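Local coordinates for FYVE, RhoGEF and PH domain-containing protein 5 (Homo sapiens, PDB 3MPX) that activates the small GTPase CDC42 by exchanging its bound GDP for GTP, and may help regulate the actin cytoskeleton and cell shape, at residues A[24-28]-A[97-101]. Residues are numbered along the deposited sequence; the frame is centred on the assembly and turned at random.
Sequences LVIAQ and LSNWE
Leu24 and Trp100, with CA atoms 8.2 Å apart, and Gln28 and Leu97, 7.3 Å between CA atoms, set the register between one turn of helix 21-59 and residues 97-101, at the C-terminal end of helix 66-98 and the loop beyond. Residues 24-28 are helical, as the bond from Gln28 N to Leu24 O at 3.1 Å confirms. At these CA separations the segments meet mainly through side chains. With chi1 at 173° and chi2 at 54°, Leu24 puts CD1 over one face of the Trp100 indole. There CD1 stands 3.6 Å from the centroid of the five-membered ring and 19° off its normal, a CH-pi contact displaced toward the ring's rim. At the far end of the same indole, CH2 comes obliquely to Ala27 CB at 4.2 Å. Leu97 meets Ala27 and Gln28 of helix 21-59: its CD2 touches Ala27 CB at 3.8 Å and Gln28 CG at 3.7 Å, so the aliphatic base of the glutamine serves as apolar surface. Trp100 also touches Tyr183 of helix 162-184 and Val106, joining a third helix of the DH domain to the contact. Replacing Trp100 by an alanine would take away the indole, and would probably leave Leu24 CD1 without its aromatic face and the contact with Tyr183 lost. With 245 Å² buried and no polar bond between the segments, the contact joins helix 21-59 of the DH domain to residues 97-101 through shape and apolar packing.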
ATOM      1  N   LEU A  24     -10.102  -4.254 -20.067  1.00 20.29           N
ATOM      2  CA  LEU A  24     -11.041  -3.137 -20.056  1.00 18.77           C
ATOM      3  C   LEU A  24     -11.480  -2.824 -18.615  1.00 23.99           C
ATOM      4  O   LEU A  24     -11.458  -1.653 -18.226  1.00 26.81           O
ATOM      5  CB  LEU A  24     -12.249  -3.389 -20.986  1.00 17.50           C
ATOM      6  CG  LEU A  24     -13.414  -2.364 -20.949  1.00 20.19           C
ATOM      7  CD1 LEU A  24     -12.935  -0.911 -21.177  1.00 18.89           C
ATOM      8  CD2 LEU A  24     -14.474  -2.732 -21.949  1.00 21.22           C
ATOM      9  N   VAL A  25     -11.831  -3.853 -17.825  1.00 16.53           N
ATOM     10  CA  VAL A  25     -12.267  -3.689 -16.439  1.00 15.48           C
ATOM     11  C   VAL A  25     -11.112  -3.141 -15.547  1.00 20.35           C
ATOM     12  O   VAL A  25     -11.376  -2.413 -14.581  1.00 20.45           O
ATOM     13  CB  VAL A  25     -12.861  -5.028 -15.920  1.00 18.59           C
ATOM     14  CG1 VAL A  25     -12.727  -5.185 -14.409  1.00 18.42           C
ATOM     15  CG2 VAL A  25     -14.306  -5.176 -16.346  1.00 18.09           C
ATOM     16  N   ILE A  26      -9.849  -3.495 -15.865  1.00 16.44           N
ATOM     17  CA  ILE A  26      -8.689  -3.034 -15.099  1.00 16.37           C
ATOM     18  C   ILE A  26      -8.446  -1.512 -15.346  1.00 21.38           C
ATOM     19  O   ILE A  26      -8.145  -0.792 -14.393  1.00 21.77           O
ATOM     20  CB  ILE A  26      -7.443  -3.922 -15.362  1.00 19.01           C
ATOM     21  CG1 ILE A  26      -7.688  -5.345 -14.806  1.00 18.63           C
ATOM     22  CG2 ILE A  26      -6.165  -3.308 -14.750  1.00 20.02           C
ATOM     23  CD1 ILE A  26      -6.863  -6.429 -15.420  1.00 20.31           C
ATOM     24  N   ALA A  27      -8.648  -1.022 -16.588  1.00 16.78           N
ATOM     25  CA  ALA A  27      -8.482   0.393 -16.902  1.00 16.34           C
ATOM     26  C   ALA A  27      -9.584   1.165 -16.241  1.00 20.50           C
ATOM     27  O   ALA A  27      -9.347   2.258 -15.736  1.00 21.23           O
ATOM     28  CB  ALA A  27      -8.511   0.606 -18.398  1.00 17.41           C
ATOM     29  N   GLN A  28     -10.785   0.563 -16.168  1.00 17.63           N
ATOM     30  CA  GLN A  28     -11.936   1.130 -15.466  1.00 17.15           C
ATOM     31  C   GLN A  28     -11.600   1.166 -13.956  1.00 22.49           C
ATOM     32  O   GLN A  28     -11.838   2.194 -13.328  1.00 24.14           O
ATOM     33  CB  GLN A  28     -13.211   0.323 -15.757  1.00 18.13           C
ATOM     34  CG  GLN A  28     -13.705   0.474 -17.198  1.00 32.20           C
ATOM     35  CD  GLN A  28     -14.924  -0.346 -17.601  1.00 50.97           C
ATOM     36  OE1 GLN A  28     -15.477  -0.136 -18.694  1.00 44.66           O
ATOM     37  NE2 GLN A  28     -15.378  -1.294 -16.764  1.00 35.39           N
ATOM     38  N   LEU A  97     -10.772   6.256 -21.856  1.00 34.54           N
ATOM     39  CA  LEU A  97     -11.755   5.222 -21.566  1.00 34.41           C
ATOM     40  C   LEU A  97     -13.109   5.514 -22.219  1.00 40.64           C
ATOM     41  O   LEU A  97     -13.947   4.617 -22.338  1.00 40.77           O
ATOM     42  CB  LEU A  97     -11.888   5.025 -20.064  1.00 34.08           C
ATOM     43  CG  LEU A  97     -10.898   4.011 -19.523  1.00 38.70           C
ATOM     44  CD1 LEU A  97     -10.178   4.531 -18.307  1.00 38.94           C
ATOM     45  CD2 LEU A  97     -11.554   2.676 -19.282  1.00 40.40           C
ATOM     46  N   SER A  98     -13.303   6.757 -22.674  1.00 38.17           N
ATOM     47  CA  SER A  98     -14.499   7.192 -23.381  1.00 38.22           C
ATOM     48  C   SER A  98     -14.370   6.750 -24.840  1.00 43.87           C
ATOM     49  O   SER A  98     -15.372   6.399 -25.470  1.00 44.99           O
ATOM     50  CB  SER A  98     -14.632   8.704 -23.300  1.00 41.85           C
ATOM     51  OG  SER A  98     -14.848   9.098 -21.956  1.00 54.13           O
ATOM     52  N   ASN A  99     -13.132   6.748 -25.369  1.00 39.13           N
ATOM     53  CA  ASN A  99     -12.863   6.325 -26.738  1.00 38.19           C
ATOM     54  C   ASN A  99     -12.154   4.954 -26.749  1.00 39.37           C
ATOM     55  O   ASN A  99     -11.241   4.743 -27.559  1.00 39.65           O
ATOM     56  CB  ASN A  99     -12.057   7.402 -27.493  1.00 40.36           C
ATOM     57  CG  ASN A  99     -12.669   8.789 -27.509  1.00 72.01           C
ATOM     58  OD1 ASN A  99     -13.895   8.974 -27.531  1.00 63.74           O
ATOM     59  ND2 ASN A  99     -11.812   9.803 -27.537  1.00 69.22           N
ATOM     60  N   TRP A 100     -12.596   4.012 -25.874  1.00 32.25           N
ATOM     61  CA  TRP A 100     -11.975   2.687 -25.778  1.00 30.73           C
ATOM     62  C   TRP A 100     -12.268   1.783 -26.974  1.00 35.56           C
ATOM     63  O   TRP A 100     -11.442   0.908 -27.272  1.00 36.49           O
ATOM     64  CB  TRP A 100     -12.329   1.974 -24.473  1.00 28.55           C
ATOM     65  CG  TRP A 100     -11.426   0.818 -24.133  1.00 29.24           C
ATOM     66  CD1 TRP A 100     -11.679  -0.505 -24.335  1.00 31.98           C
ATOM     67  CD2 TRP A 100     -10.108   0.891 -23.568  1.00 29.16           C
ATOM     68  NE1 TRP A 100     -10.636  -1.268 -23.856  1.00 30.95           N
ATOM     69  CE2 TRP A 100      -9.659  -0.437 -23.378  1.00 32.48           C
ATOM     70  CE3 TRP A 100      -9.272   1.951 -23.170  1.00 30.51           C
ATOM     71  CZ2 TRP A 100      -8.406  -0.735 -22.827  1.00 31.86           C
ATOM     72  CZ3 TRP A 100      -8.032   1.655 -22.614  1.00 31.92           C
ATOM     73  CH2 TRP A 100      -7.612   0.327 -22.442  1.00 32.41           C
ATOM     74  N   GLU A 101     -13.403   1.993 -27.674  1.00 30.93           N
ATOM     75  CA  GLU A 101     -13.755   1.166 -28.833  1.00 30.58           C
ATOM     76  C   GLU A 101     -13.120   1.666 -30.148  1.00 33.79           C
ATOM     77  O   GLU A 101     -13.496   1.192 -31.222  1.00 34.76           O
ATOM     78  CB  GLU A 101     -15.278   1.015 -28.973  1.00 32.21           C
TER